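Local coordinates for 5' nucleotidase family protein (Staphylococcus aureus subsp. aureus, PDB 4Q7F) that belongs to the 5'-nucleotidase family, pairing a calcineurin-like metallophosphoesterase domain that holds manganese and magnesium with a C-terminal 5'-nucleotidase domain, at residues A[18-31]-A[62-76]. Numbering follows the deposited sequence.
Sequences SNIAFYVVSDVHGY and YDQSFKIDNGDFLQG. With MN (manganese (II) ion), chain C; MG (magnesium ion), chain B.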
ATOM      1  N   SER A  18      20.584  30.799 -11.327  1.00 36.29           N
ATOM      2  CA  SER A  18      19.279  30.259 -11.798  1.00 34.83           C
ATOM      3  C   SER A  18      18.930  28.993 -11.016  1.00 33.38           C
ATOM      4  O   SER A  18      19.807  28.358 -10.421  1.00 33.15           O
ATOM      5  CB  SER A  18      19.333  29.978 -13.286  1.00 36.72           C
ATOM      6  OG  SER A  18      20.457  29.173 -13.584  1.00 40.11           O
ATOM      7  N   ASN A  19      17.663  28.610 -11.021  1.00 29.94           N
ATOM      8  CA  ASN A  19      17.267  27.453 -10.231  1.00 29.01           C
ATOM      9  C   ASN A  19      16.139  26.624 -10.831  1.00 27.64           C
ATOM     10  O   ASN A  19      15.545  26.994 -11.847  1.00 25.67           O
ATOM     11  CB  ASN A  19      16.906  27.928  -8.829  1.00 28.39           C
ATOM     12  CG  ASN A  19      15.711  28.860  -8.815  1.00 28.65           C
ATOM     13  OD1 ASN A  19      14.787  28.724  -9.615  1.00 28.40           O
ATOM     14  ND2 ASN A  19      15.700  29.777  -7.866  1.00 28.89           N
ATOM     15  N   ILE A  20      15.851  25.500 -10.176  1.00 26.87           N
ATOM     16  CA  ILE A  20      14.827  24.604 -10.638  1.00 26.22           C
ATOM     17  C   ILE A  20      14.313  23.805  -9.478  1.00 25.56           C
ATOM     18  O   ILE A  20      15.090  23.239  -8.681  1.00 25.76           O
ATOM     19  CB  ILE A  20      15.350  23.680 -11.763  1.00 27.63           C
ATOM     20  CG1 ILE A  20      14.252  22.703 -12.217  1.00 27.27           C
ATOM     21  CG2 ILE A  20      16.613  22.947 -11.314  1.00 27.79           C
ATOM     22  CD1 ILE A  20      14.686  21.758 -13.314  1.00 28.27           C
ATOM     23  N   ALA A  21      12.994  23.756  -9.366  1.00 24.06           N
ATOM     24  CA  ALA A  21      12.385  23.019  -8.275  1.00 23.03           C
ATOM     25  C   ALA A  21      11.676  21.782  -8.750  1.00 22.12           C
ATOM     26  O   ALA A  21      10.980  21.796  -9.776  1.00 21.79           O
ATOM     27  CB  ALA A  21      11.417  23.913  -7.504  1.00 22.43           C
ATOM     28  N   PHE A  22      11.856  20.714  -7.969  1.00 21.14           N
ATOM     29  CA  PHE A  22      11.224  19.441  -8.194  1.00 21.49           C
ATOM     30  C   PHE A  22      10.221  19.179  -7.100  1.00 20.95           C
ATOM     31  O   PHE A  22      10.575  19.153  -5.937  1.00 20.74           O
ATOM     32  CB  PHE A  22      12.260  18.316  -8.192  1.00 22.12           C
ATOM     33  CG  PHE A  22      13.172  18.329  -9.375  1.00 22.29           C
ATOM     34  CD1 PHE A  22      14.354  19.044  -9.347  1.00 23.38           C
ATOM     35  CD2 PHE A  22      12.858  17.600 -10.519  1.00 23.02           C
ATOM     36  CE1 PHE A  22      15.208  19.036 -10.432  1.00 24.68           C
ATOM     37  CE2 PHE A  22      13.705  17.589 -11.604  1.00 23.94           C
ATOM     38  CZ  PHE A  22      14.878  18.316 -11.570  1.00 24.96           C
ATOM     39  N   TYR A  23       8.964  19.013  -7.491  1.00 20.92           N
ATOM     40  CA  TYR A  23       7.873  18.716  -6.573  1.00 20.25           C
ATOM     41  C   TYR A  23       7.381  17.297  -6.788  1.00 21.12           C
ATOM     42  O   TYR A  23       7.113  16.875  -7.929  1.00 21.42           O
ATOM     43  CB  TYR A  23       6.689  19.644  -6.847  1.00 20.19           C
ATOM     44  CG  TYR A  23       6.975  21.066  -6.557  1.00 19.98           C
ATOM     45  CD1 TYR A  23       6.806  21.566  -5.267  1.00 20.72           C
ATOM     46  CD2 TYR A  23       7.420  21.937  -7.561  1.00 21.01           C
ATOM     47  CE1 TYR A  23       7.065  22.874  -4.971  1.00 19.95           C
ATOM     48  CE2 TYR A  23       7.670  23.260  -7.281  1.00 21.18           C
ATOM     49  CZ  TYR A  23       7.494  23.720  -5.985  1.00 20.83           C
ATOM     50  OH  TYR A  23       7.750  25.002  -5.677  1.00 20.78           O
ATOM     51  N   VAL A  24       7.187  16.574  -5.701  1.00 20.53           N
ATOM     52  CA  VAL A  24       6.735  15.224  -5.824  1.00 20.96           C
ATOM     53  C   VAL A  24       5.670  14.863  -4.810  1.00 19.48           C
ATOM     54  O   VAL A  24       5.735  15.275  -3.658  1.00 18.86           O
ATOM     55  CB  VAL A  24       7.923  14.214  -5.742  1.00 22.65           C
ATOM     56  CG1 VAL A  24       8.789  14.477  -4.519  1.00 23.00           C
ATOM     57  CG2 VAL A  24       7.416  12.766  -5.745  1.00 22.62           C
ATOM     58  N   VAL A  25       4.656  14.151  -5.302  1.00 19.51           N
ATOM     59  CA  VAL A  25       3.643  13.516  -4.470  1.00 19.26           C
ATOM     60  C   VAL A  25       3.863  12.023  -4.683  1.00 20.34           C
ATOM     61  O   VAL A  25       4.350  11.581  -5.755  1.00 20.22           O
ATOM     62  CB  VAL A  25       2.194  13.927  -4.796  1.00 19.90           C
ATOM     63  CG1 VAL A  25       1.960  15.360  -4.371  1.00 20.65           C
ATOM     64  CG2 VAL A  25       1.860  13.746  -6.272  1.00 19.82           C
ATOM     65  N   SER A  26       3.565  11.238  -3.659  1.00 19.74           N
ATOM     66  CA  SER A  26       3.721   9.795  -3.754  1.00 20.30           C
ATOM     67  C   SER A  26       2.636   9.143  -2.941  1.00 19.11           C
ATOM     68  O   SER A  26       2.171   9.707  -1.942  1.00 17.53           O
ATOM     69  CB  SER A  26       5.090   9.338  -3.227  1.00 22.20           C
ATOM     70  OG  SER A  26       5.320   7.954  -3.475  1.00 21.52           O
ATOM     71  N   ASP A  27       2.222   7.961  -3.385  1.00 18.86           N
ATOM     72  CA  ASP A  27       1.203   7.195  -2.690  1.00 18.88           C
ATOM     73  C   ASP A  27      -0.049   8.021  -2.377  1.00 17.79           C
ATOM     74  O   ASP A  27      -0.554   8.033  -1.260  1.00 17.22           O
ATOM     75  CB  ASP A  27       1.819   6.555  -1.434  1.00 20.08           C
ATOM     76  CG  ASP A  27       3.039   5.673  -1.753  1.00 20.87           C
ATOM     77  OD1 ASP A  27       4.171   6.188  -1.945  1.00 21.37           O
ATOM     78  OD2 ASP A  27       2.902   4.428  -1.714  1.00 23.24           O
ATOM     79  N   VAL A  28      -0.520   8.756  -3.389  1.00 16.95           N
ATOM     80  CA  VAL A  28      -1.722   9.546  -3.268  1.00 17.09           C
ATOM     81  C   VAL A  28      -2.917   8.626  -3.027  1.00 17.75           C
ATOM     82  O   VAL A  28      -3.858   8.971  -2.271  1.00 16.84           O
ATOM     83  CB  VAL A  28      -1.919  10.418  -4.496  1.00 16.79           C
ATOM     84  CG1 VAL A  28      -3.222  11.199  -4.369  1.00 16.55           C
ATOM     85  CG2 VAL A  28      -0.717  11.344  -4.592  1.00 16.65           C
ATOM     86  N   HIS A  29      -2.845   7.457  -3.665  1.00 18.48           N
ATOM     87  CA  HIS A  29      -3.788   6.366  -3.474  1.00 18.26           C
ATOM     88  C   HIS A  29      -5.237   6.682  -3.768  1.00 17.69           C
ATOM     89  O   HIS A  29      -6.138   6.144  -3.126  1.00 16.40           O
ATOM     90  CB  HIS A  29      -3.639   5.776  -2.062  1.00 18.81           C
ATOM     91  CG  HIS A  29      -2.536   4.771  -1.939  1.00 19.83           C
ATOM     92  ND1 HIS A  29      -2.578   3.558  -2.582  1.00 20.34           N
ATOM     93  CD2 HIS A  29      -1.401   4.765  -1.200  1.00 20.71           C
ATOM     94  CE1 HIS A  29      -1.507   2.850  -2.263  1.00 21.76           C
ATOM     95  NE2 HIS A  29      -0.774   3.562  -1.429  1.00 21.71           N
ATOM     96  N   GLY A  30      -5.458   7.596  -4.712  1.00 17.31           N
ATOM     97  CA  GLY A  30      -6.816   7.946  -5.117  1.00 16.13           C
ATOM     98  C   GLY A  30      -7.522   8.839  -4.128  1.00 16.01           C
ATOM     99  O   GLY A  30      -8.761   8.940  -4.171  1.00 16.65           O
ATOM    100  N   TYR A  31      -6.757   9.448  -3.205  1.00 15.52           N
ATOM    101  CA  TYR A  31      -7.291  10.446  -2.287  1.00 15.24           C
ATOM    102  C   TYR A  31      -7.113  11.809  -2.972  1.00 15.13           C
ATOM    103  O   TYR A  31      -6.085  12.466  -2.850  1.00 15.30           O
ATOM    104  CB  TYR A  31      -6.602  10.405  -0.942  1.00 15.65           C
ATOM    105  CG  TYR A  31      -7.002   9.179  -0.162  1.00 15.91           C
ATOM    106  CD1 TYR A  31      -6.344   7.981  -0.333  1.00 16.47           C
ATOM    107  CD2 TYR A  31      -8.098   9.208   0.686  1.00 16.37           C
ATOM    108  CE1 TYR A  31      -6.731   6.837   0.362  1.00 17.03           C
ATOM    109  CE2 TYR A  31      -8.501   8.071   1.380  1.00 16.70           C
ATOM    110  CZ  TYR A  31      -7.811   6.892   1.201  1.00 17.02           C
ATOM    111  OH  TYR A  31      -8.202   5.763   1.869  1.00 17.87           O
ATOM    112  N   TYR A  62      10.217  30.018  -8.396  1.00 27.94           N
ATOM    113  CA  TYR A  62      11.378  29.419  -9.053  1.00 27.02           C
ATOM    114  C   TYR A  62      11.414  29.717 -10.537  1.00 27.06           C
ATOM    115  O   TYR A  62      10.393  30.042 -11.124  1.00 26.77           O
ATOM    116  CB  TYR A  62      11.391  27.929  -8.770  1.00 26.49           C
ATOM    117  CG  TYR A  62      11.468  27.665  -7.289  1.00 25.51           C
ATOM    118  CD1 TYR A  62      12.637  27.901  -6.597  1.00 25.76           C
ATOM    119  CD2 TYR A  62      10.362  27.224  -6.576  1.00 25.79           C
ATOM    120  CE1 TYR A  62      12.723  27.679  -5.230  1.00 26.42           C
ATOM    121  CE2 TYR A  62      10.434  27.003  -5.204  1.00 25.58           C
ATOM    122  CZ  TYR A  62      11.626  27.228  -4.543  1.00 25.95           C
ATOM    123  OH  TYR A  62      11.708  27.016  -3.196  1.00 26.50           O
ATOM    124  N   ASP A  63      12.595  29.632 -11.134  1.00 26.96           N
ATOM    125  CA  ASP A  63      12.756  29.919 -12.568  1.00 27.90           C
ATOM    126  C   ASP A  63      12.010  28.885 -13.418  1.00 27.04           C
ATOM    127  O   ASP A  63      11.456  29.210 -14.456  1.00 25.62           O
ATOM    128  CB  ASP A  63      14.234  29.942 -12.947  1.00 29.33           C
ATOM    129  CG  ASP A  63      15.010  31.050 -12.238  1.00 30.58           C
ATOM    130  OD1 ASP A  63      14.413  32.058 -11.802  1.00 31.06           O
ATOM    131  OD2 ASP A  63      16.231  30.915 -12.134  1.00 31.85           O
ATOM    132  N   GLN A  64      12.019  27.632 -12.960  1.00 24.24           N
ATOM    133  CA  GLN A  64      11.315  26.550 -13.625  1.00 23.82           C
ATOM    134  C   GLN A  64      11.152  25.439 -12.615  1.00 22.79           C
ATOM    135  O   GLN A  64      11.866  25.395 -11.614  1.00 21.28           O
ATOM    136  CB  GLN A  64      12.047  26.050 -14.879  1.00 25.19           C
ATOM    137  CG  GLN A  64      13.463  25.572 -14.660  1.00 26.00           C
ATOM    138  CD  GLN A  64      14.153  25.268 -15.974  1.00 28.12           C
ATOM    139  OE1 GLN A  64      13.599  24.591 -16.842  1.00 30.75           O
ATOM    140  NE2 GLN A  64      15.353  25.760 -16.128  1.00 29.30           N
ATOM    141  N   SER A  65      10.186  24.574 -12.880  1.00 22.43           N
ATOM    142  CA  SER A  65       9.864  23.495 -11.971  1.00 21.84           C
ATOM    143  C   SER A  65       9.181  22.346 -12.665  1.00 22.08           C
ATOM    144  O   SER A  65       8.511  22.530 -13.701  1.00 20.63           O
ATOM    145  CB  SER A  65       8.930  24.008 -10.884  1.00 21.50           C
ATOM    146  OG  SER A  65       7.663  24.342 -11.430  1.00 20.88           O
ATOM    147  N   PHE A  66       9.322  21.173 -12.032  1.00 22.95           N
ATOM    148  CA  PHE A  66       8.752  19.925 -12.481  1.00 24.07           C
ATOM    149  C   PHE A  66       7.877  19.313 -11.378  1.00 22.51           C
ATOM    150  O   PHE A  66       8.147  19.472 -10.177  1.00 21.50           O
ATOM    151  CB  PHE A  66       9.850  18.936 -12.909  1.00 25.55           C
ATOM    152  CG  PHE A  66      10.442  19.251 -14.242  1.00 27.93           C
ATOM    153  CD1 PHE A  66      11.338  20.296 -14.387  1.00 28.04           C
ATOM    154  CD2 PHE A  66      10.109  18.490 -15.360  1.00 29.23           C
ATOM    155  CE1 PHE A  66      11.890  20.584 -15.618  1.00 29.80           C
ATOM    156  CE2 PHE A  66      10.648  18.784 -16.596  1.00 31.19           C
ATOM    157  CZ  PHE A  66      11.541  19.836 -16.729  1.00 30.57           C
ATOM    158  N   LYS A  67       6.831  18.632 -11.831  1.00 21.85           N
ATOM    159  CA  LYS A  67       5.818  18.011 -10.981  1.00 21.98           C
ATOM    160  C   LYS A  67       5.763  16.506 -11.290  1.00 22.50           C
ATOM    161  O   LYS A  67       5.586  16.074 -12.450  1.00 22.46           O
ATOM    162  CB  LYS A  67       4.503  18.770 -11.201  1.00 24.09           C
ATOM    163  CG  LYS A  67       3.326  18.352 -10.367  1.00 24.77           C
ATOM    164  CD  LYS A  67       2.339  19.505 -10.116  1.00 28.39           C
ATOM    165  CE  LYS A  67       1.775  20.152 -11.363  1.00 27.18           C
ATOM    166  NZ  LYS A  67       0.574  20.978 -11.052  1.00 26.21           N
ATOM    167  N   ILE A  68       5.911  15.711 -10.225  1.00 21.29           N
ATOM    168  CA  ILE A  68       6.043  14.265 -10.303  1.00 21.02           C
ATOM    169  C   ILE A  68       5.106  13.490  -9.393  1.00 19.20           C
ATOM    170  O   ILE A  68       4.863  13.900  -8.264  1.00 20.01           O
ATOM    171  CB  ILE A  68       7.473  13.891  -9.834  1.00 21.94           C
ATOM    172  CG1 ILE A  68       8.507  14.652 -10.665  1.00 23.00           C
ATOM    173  CG2 ILE A  68       7.703  12.375  -9.848  1.00 22.22           C
ATOM    174  CD1 ILE A  68       9.934  14.569 -10.177  1.00 24.01           C
ATOM    175  N   ASP A  69       4.524  12.425  -9.929  1.00 19.45           N
ATOM    176  CA  ASP A  69       3.765  11.446  -9.117  1.00 19.39           C
ATOM    177  C   ASP A  69       4.626  10.193  -9.026  1.00 19.03           C
ATOM    178  O   ASP A  69       5.010   9.616 -10.044  1.00 19.83           O
ATOM    179  CB  ASP A  69       2.385  11.109  -9.667  1.00 18.97           C
ATOM    180  CG  ASP A  69       1.659  10.095  -8.772  1.00 18.63           C
ATOM    181  OD1 ASP A  69       2.025   8.908  -8.865  1.00 19.63           O
ATOM    182  OD2 ASP A  69       0.755  10.486  -7.975  1.00 17.16           O
ATOM    183  N   ASN A  70       4.915   9.739  -7.815  1.00 19.34           N
ATOM    184  CA  ASN A  70       5.829   8.603  -7.643  1.00 19.20           C
ATOM    185  C   ASN A  70       5.181   7.259  -7.334  1.00 19.87           C
ATOM    186  O   ASN A  70       5.780   6.399  -6.623  1.00 19.31           O
ATOM    187  CB  ASN A  70       6.904   8.937  -6.585  1.00 19.69           C
ATOM    188  CG  ASN A  70       8.057   7.927  -6.582  1.00 21.32           C
ATOM    189  OD1 ASN A  70       8.545   7.511  -7.651  1.00 22.64           O
ATOM    190  ND2 ASN A  70       8.494   7.520  -5.393  1.00 22.21           N
ATOM    191  N   GLY A  71       3.973   7.034  -7.860  1.00 19.78           N
ATOM    192  CA  GLY A  71       3.336   5.718  -7.715  1.00 20.26           C
ATOM    193  C   GLY A  71       2.254   5.536  -6.670  1.00 20.38           C
ATOM    194  O   GLY A  71       2.123   6.315  -5.732  1.00 19.25           O
ATOM    195  N   ASP A  72       1.492   4.462  -6.843  1.00 20.89           N
ATOM    196  CA  ASP A  72       0.371   4.128  -5.958  1.00 20.37           C
ATOM    197  C   ASP A  72      -0.670   5.208  -6.063  1.00 19.30           C
ATOM    198  O   ASP A  72      -1.087   5.805  -5.057  1.00 19.21           O
ATOM    199  CB  ASP A  72       0.806   3.875  -4.504  1.00 19.68           C
ATOM    200  CG  ASP A  72       1.298   2.442  -4.279  1.00 21.03           C
ATOM    201  OD1 ASP A  72       1.395   1.674  -5.270  1.00 21.50           O
ATOM    202  OD2 ASP A  72       1.597   2.091  -3.115  1.00 19.92           O
ATOM    203  N   PHE A  73      -1.104   5.435  -7.294  1.00 18.94           N
ATOM    204  CA  PHE A  73      -2.098   6.446  -7.589  1.00 18.79           C
ATOM    205  C   PHE A  73      -3.418   5.886  -8.105  1.00 19.41           C
ATOM    206  O   PHE A  73      -4.421   6.589  -8.142  1.00 20.51           O
ATOM    207  CB  PHE A  73      -1.570   7.433  -8.649  1.00 19.01           C
ATOM    208  CG  PHE A  73      -1.353   6.828 -10.019  1.00 19.78           C
ATOM    209  CD1 PHE A  73      -2.376   6.811 -10.958  1.00 19.54           C
ATOM    210  CD2 PHE A  73      -0.131   6.293 -10.370  1.00 20.17           C
ATOM    211  CE1 PHE A  73      -2.179   6.266 -12.197  1.00 20.24           C
ATOM    212  CE2 PHE A  73       0.080   5.769 -11.620  1.00 20.83           C
ATOM    213  CZ  PHE A  73      -0.951   5.743 -12.537  1.00 21.17           C
ATOM    214  N   LEU A  74      -3.442   4.626  -8.474  1.00 20.04           N
ATOM    215  CA  LEU A  74      -4.631   4.057  -9.119  1.00 20.76           C
ATOM    216  C   LEU A  74      -5.539   3.270  -8.197  1.00 21.22           C
ATOM    217  O   LEU A  74      -6.671   2.964  -8.549  1.00 22.82           O
ATOM    218  CB  LEU A  74      -4.141   3.210 -10.297  1.00 20.76           C
ATOM    219  CG  LEU A  74      -5.105   2.705 -11.350  1.00 21.61           C
ATOM    220  CD1 LEU A  74      -5.835   3.856 -12.023  1.00 21.41           C
ATOM    221  CD2 LEU A  74      -4.282   1.908 -12.360  1.00 22.34           C
ATOM    222  N   GLN A  75      -5.054   2.961  -7.005  1.00 22.43           N
ATOM    223  CA  GLN A  75      -5.818   2.194  -6.020  1.00 20.95           C
ATOM    224  C   GLN A  75      -5.606   2.781  -4.633  1.00 21.15           C
ATOM    225  O   GLN A  75      -4.571   3.387  -4.356  1.00 19.40           O
ATOM    226  CB  GLN A  75      -5.335   0.734  -6.033  1.00 22.84           C
ATOM    227  CG  GLN A  75      -6.061  -0.233  -5.083  1.00 22.22           C
ATOM    228  CD  GLN A  75      -5.620  -0.129  -3.626  1.00 23.07           C
ATOM    229  OE1 GLN A  75      -4.524   0.351  -3.317  1.00 22.97           O
ATOM    230  NE2 GLN A  75      -6.475  -0.595  -2.718  1.00 23.89           N
ATOM    231  N   GLY A  76      -6.594   2.613  -3.758  1.00 21.20           N
ATOM    232  CA  GLY A  76      -6.410   3.007  -2.392  1.00 21.79           C
ATOM    233  C   GLY A  76      -7.618   3.503  -1.668  1.00 21.27           C
ATOM    234  O   GLY A  76      -7.889   3.069  -0.579  1.00 24.09           O
TER
HETATM  235 MN    MN C 602       1.383   2.955  -1.133  1.00 22.28          MN
HETATM  236 MG    MG B 601       3.466   0.842  -2.710  1.00 21.04          MG
HETATM  237  O   HOH W   1       0.456   8.702  -6.066  1.00 19.56           O
HETATM  238  O   HOH W   2      -4.231   9.102  -6.837  0.50  3.99           O
HETATM  239  O   HOH W   3      -6.705   3.629   2.187  1.00 42.19           O
HETATM  240  O   HOH W   4       2.670   1.184  -0.559  1.00 20.85           O
HETATM  241  O   HOH W   5       0.174   1.124  -0.063  1.00 33.42           O
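D72 OD2 bridges the two metals, lying 2.2 Å from manganese and 2.3 Å from magnesium, and manganese also takes D27 OD2 and H29 NE2. Two carboxylate oxygens thus come within 3.0 Å of each other, D27 OD2 and D72 OD2, a closeness the shared cation probably makes tolerable. The H29 imidazole is held on several sides: ND1 donates to Q75 O (2.7 Å) nearly in the ring plane, NE2 binds manganese, and D72 CB packs over one face, 3.7 Å from the ring centroid. In the second shell, a chi1 of -172° turns S26 OG toward D27 OD1, to which it donates. H249 completes the protein ligands of manganese; N109, H207 and H247 join D72 on magnesium. Behind the site, strands 19-25 and 65-69 run parallel, with Y23 N hydrogen-bonded to F66 O and I68 N to Y23 O. F22 and F66 lie side by side on one face, their rings slid apart; on the other, A21 CB sits over the Y62 ring. At the far end, D63 N donates to N19 OD1 almost straight (174°), and N19 N donates back to D63 OD2. D-x-H (D27, H29) after the first strand and G-D (G71, D72) after the second, in a beta-alpha-beta unit, typify the calcineurin-like phosphoesterase dinuclear site.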